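PDB 2F2B: aquaporin AqpM from Methanothermobacter marburgensis str. Marburg, which forms a homotetrameric membrane channel that lets water cross in either direction under osmotic drive and shows a transient glycerol flux. Local coordinates for residues A[201-204]-A[205-209]; A[216-219]-A[220-223]. All coordinates share one frame; numbering follows the deposited sequence.

Contact 1. Residues A[201-204]-A[205-209]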
# COMPACT_ATOMS: atom_id res chain seq x y z
N ALA A 201 2.15 9.44 23.83
CA ALA A 201 3.54 8.97 23.97
C ALA A 201 4.33 9.24 22.69
O ALA A 201 5.50 9.65 22.75
CB ALA A 201 3.56 7.48 24.30
N ARG A 202 3.70 9.01 21.55
CA ARG A 202 4.34 9.23 20.25
C ARG A 202 4.75 10.70 20.08
O ARG A 202 5.66 11.02 19.31
CB ARG A 202 3.41 8.78 19.12
CG ARG A 202 3.86 9.16 17.71
CD ARG A 202 3.18 10.45 17.26
NE ARG A 202 3.54 10.84 15.90
CZ ARG A 202 4.63 11.53 15.58
NH1 ARG A 202 5.48 11.91 16.52
NH2 ARG A 202 4.86 11.86 14.31
N THR A 203 4.07 11.59 20.80
CA THR A 203 4.41 13.01 20.73
C THR A 203 5.46 13.33 21.79
O THR A 203 6.40 14.09 21.55
CB THR A 203 3.16 13.91 20.95
OG1 THR A 203 2.24 13.71 19.87
CG2 THR A 203 3.57 15.38 20.98
N PHE A 204 5.30 12.73 22.97
CA PHE A 204 6.23 12.93 24.09
C PHE A 204 7.69 12.64 23.75
O PHE A 204 8.58 13.45 24.05
CB PHE A 204 5.80 12.05 25.27
CG PHE A 204 6.77 12.07 26.42
CD1 PHE A 204 6.80 13.14 27.30
CD2 PHE A 204 7.65 11.00 26.62
CE1 PHE A 204 7.71 13.16 28.38
CE2 PHE A 204 8.55 11.01 27.69
CZ PHE A 204 8.58 12.09 28.56
N GLY A 205 7.94 11.49 23.14
CA GLY A 205 9.31 11.11 22.79
C GLY A 205 10.05 12.16 21.98
O GLY A 205 11.12 12.63 22.40
N PRO A 206 9.54 12.53 20.80
CA PRO A 206 10.18 13.53 19.95
C PRO A 206 10.29 14.90 20.65
O PRO A 206 11.29 15.59 20.50
CB PRO A 206 9.26 13.57 18.73
CG PRO A 206 8.80 12.15 18.63
CD PRO A 206 8.47 11.82 20.07
N TYR A 207 9.26 15.28 21.40
CA TYR A 207 9.28 16.55 22.12
C TYR A 207 10.46 16.60 23.08
O TYR A 207 11.21 17.58 23.12
CB TYR A 207 7.98 16.75 22.91
CG TYR A 207 6.86 17.44 22.15
CD1 TYR A 207 6.73 17.30 20.76
CD2 TYR A 207 5.92 18.21 22.82
CE1 TYR A 207 5.68 17.91 20.08
CE2 TYR A 207 4.87 18.82 22.15
CZ TYR A 207 4.75 18.67 20.78
OH TYR A 207 3.71 19.28 20.12
N LEU A 208 10.63 15.53 23.86
CA LEU A 208 11.72 15.45 24.83
C LEU A 208 13.09 15.54 24.15
O LEU A 208 13.93 16.36 24.54
CB LEU A 208 11.63 14.15 25.63
CG LEU A 208 12.70 13.93 26.70
CD1 LEU A 208 12.65 15.07 27.71
CD2 LEU A 208 12.49 12.59 27.40
N ASN A 209 13.31 14.71 23.14
CA ASN A 209 14.58 14.72 22.45
C ASN A 209 14.84 16.01 21.65
O ASN A 209 15.99 16.45 21.56
CB ASN A 209 14.71 13.49 21.55
CG ASN A 209 14.89 12.21 22.36
OD1 ASN A 209 13.93 11.59 22.81
ND2 ASN A 209 16.14 11.83 22.58
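The methyl CG2 of Thr203 sits over one face of the Tyr207 ring in a CH-pi contact, 3.5 Å from the ring centroid and 16° off the normal, displaced toward CE1 and CZ. With OG1 beside the backbone N (chi1 -65°), CG2 is left anti to it and turned to the ring, while OG1 bonds to Ser197 and Thr135; the phenol OH of Tyr207 bonds to the backbone O of Thr135. The pair lies one turn apart on helix 200-214, the half-membrane helix that starts in the second NPA motif of the aquaporin fold. At the edge of the Arg202 guanidinium, near its plane, NH1 meets Pro206 CG at 3.9 Å; NH2 of the same group bonds to the backbone O of Gly133. In aquaporins this arginine typically belongs to the selectivity filter, and a bound glycerol nearby is consistent with that role. On another side of the helix, Phe204 and Leu208 run side by side, CZ of the ring 4.1 Å from Leu208 CD2. Backbone bonds from Gly205 N to Ala201 O, Tyr207 N to Thr203 O and Leu208 N to Phe204 O hold the turns. Pro206 interrupts the series and kinks the helix: it has no N-H to offer, and the buried Arg202 O, without a hydrogen-bond partner, lies against Pro206 CD at 3.0 Å.

Contact 2. Residues A[216-219]-A[220-223]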
# COMPACT_ATOMS: atom_id res chain seq x y z
N THR A 216 14.66 22.86 20.73
CA THR A 216 13.30 23.23 20.34
C THR A 216 12.33 22.91 21.47
O THR A 216 12.29 21.79 21.98
CB THR A 216 12.86 22.46 19.07
OG1 THR A 216 13.85 22.62 18.05
CG2 THR A 216 11.53 23.00 18.56
N ASP A 217 11.56 23.92 21.86
CA ASP A 217 10.59 23.80 22.94
C ASP A 217 9.16 23.81 22.37
O ASP A 217 8.62 24.87 22.04
CB ASP A 217 10.79 24.98 23.91
CG ASP A 217 9.80 24.99 25.05
OD1 ASP A 217 9.00 24.04 25.19
OD2 ASP A 217 9.84 25.97 25.83
N LEU A 218 8.57 22.63 22.27
CA LEU A 218 7.21 22.49 21.73
C LEU A 218 6.18 22.15 22.81
O LEU A 218 5.00 21.97 22.51
CB LEU A 218 7.20 21.39 20.66
CG LEU A 218 8.15 21.53 19.47
CD1 LEU A 218 8.20 20.22 18.68
CD2 LEU A 218 7.71 22.68 18.59
N TRP A 219 6.63 22.09 24.06
CA TRP A 219 5.75 21.73 25.16
C TRP A 219 4.46 22.53 25.30
O TRP A 219 3.48 22.05 25.86
CB TRP A 219 6.53 21.76 26.48
CG TRP A 219 7.62 20.73 26.51
CD1 TRP A 219 8.96 20.96 26.46
CD2 TRP A 219 7.45 19.31 26.56
NE1 TRP A 219 9.64 19.76 26.48
CE2 TRP A 219 8.74 18.73 26.54
CE3 TRP A 219 6.33 18.46 26.61
CZ2 TRP A 219 8.94 17.35 26.57
CZ3 TRP A 219 6.54 17.09 26.65
CH2 TRP A 219 7.83 16.55 26.63
N ASN A 220 4.46 23.75 24.77
CA ASN A 220 3.27 24.60 24.83
C ASN A 220 2.13 24.01 24.00
O ASN A 220 0.97 24.41 24.16
CB ASN A 220 3.64 26.00 24.35
CG ASN A 220 4.77 25.98 23.33
OD1 ASN A 220 4.57 25.62 22.17
ND2 ASN A 220 5.97 26.36 23.77
N TYR A 221 2.45 23.07 23.13
CA TYR A 221 1.46 22.43 22.27
C TYR A 221 1.07 21.04 22.77
O TYR A 221 0.10 20.45 22.29
CB TYR A 221 1.99 22.27 20.84
CG TYR A 221 2.32 23.56 20.12
CD1 TYR A 221 1.32 24.47 19.79
CD2 TYR A 221 3.63 23.84 19.73
CE1 TYR A 221 1.61 25.64 19.09
CE2 TYR A 221 3.93 25.01 19.03
CZ TYR A 221 2.92 25.90 18.71
OH TYR A 221 3.22 27.04 18.00
N TYR A 222 1.84 20.52 23.73
CA TYR A 222 1.59 19.17 24.22
C TYR A 222 0.16 18.85 24.68
O TYR A 222 -0.30 17.73 24.47
CB TYR A 222 2.59 18.82 25.34
CG TYR A 222 2.66 17.33 25.63
CD1 TYR A 222 2.88 16.41 24.60
CD2 TYR A 222 2.45 16.84 26.92
CE1 TYR A 222 2.89 15.04 24.85
CE2 TYR A 222 2.46 15.47 27.18
CZ TYR A 222 2.68 14.57 26.14
OH TYR A 222 2.67 13.22 26.38
N SER A 223 -0.54 19.81 25.28
CA SER A 223 -1.91 19.56 25.73
C SER A 223 -2.81 19.11 24.57
O SER A 223 -3.75 18.34 24.78
CB SER A 223 -2.50 20.80 26.41
OG SER A 223 -2.49 21.92 25.55
O HOH W 1 6.78 26.07 20.71
O HOH W 2 6.76 26.27 26.66
O HOH W 3 0.68 22.06 26.59
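Trp219 and Tyr222 form a T-shaped aromatic pair in the loop leading into helix 224-243. The edge of the indole's six-membered ring points at the tyrosine face, with planes at 78° and centroids 5.4 Å apart; CZ3 lies over that face near its rim. Tyr222 CG, anti to its backbone N (chi1 -164°), carries the ring to the indole, CG lying 4.0 Å from Trp219 CE3 and CZ3. Tyr222 CB sits at the indole edge, near its plane. The Tyr222 hydroxyl bonds to the backbone O of Pro200 in the second NPA motif. A looser apolar touch joins Leu218 CD2 to Tyr221 CD2.

Direct hydrogen bonds shape the backbone. Asp217 OD1 accepts from Trp219 N at 3.3 Å, an Asx turn, and Tyr221 N gives a fairly straight bond of 2.8 Å to Leu218 O. The next bond, from Tyr222 N to Trp219 O, approaches from above the carbonyl plane.

Three waters add bridges. One donates to both Asp217 O and Asn220 OD1, a second joins Asp217 OD2 to Asn220 ND2, and a third spans Trp219 O and Ser223 N, 2.9 Å from each. The chemistry implies a two-sided turn, hydrated at Asp217 and Asn220, aromatic where it packs on helix 200-214.

In the fold
Contact 1 is largely buried, with its centre about 10 Å from the centre of the chain; contact 2 lies at the surface, about 16 Å from it. The first stays within helix 200-214, between helices 4-33, 100-122 and 224-243, and relies on backbone bonds, a CH-pi contact and apolar packing, its polar side-chain ends being taken up by neighbouring loops. The second turns the chain toward helix 224-243 and draws on water. They meet mainly through aromatic rings: Tyr207 and Trp219 make an edge-to-face pair, Phe204 CD1 comes within 3.6 Å of Trp219 CH2, and the Tyr207 ring also packs on the Leu218 carbonyl. Loop 216-223 thereby folds back against the preceding helix, on the predicted extracellular side.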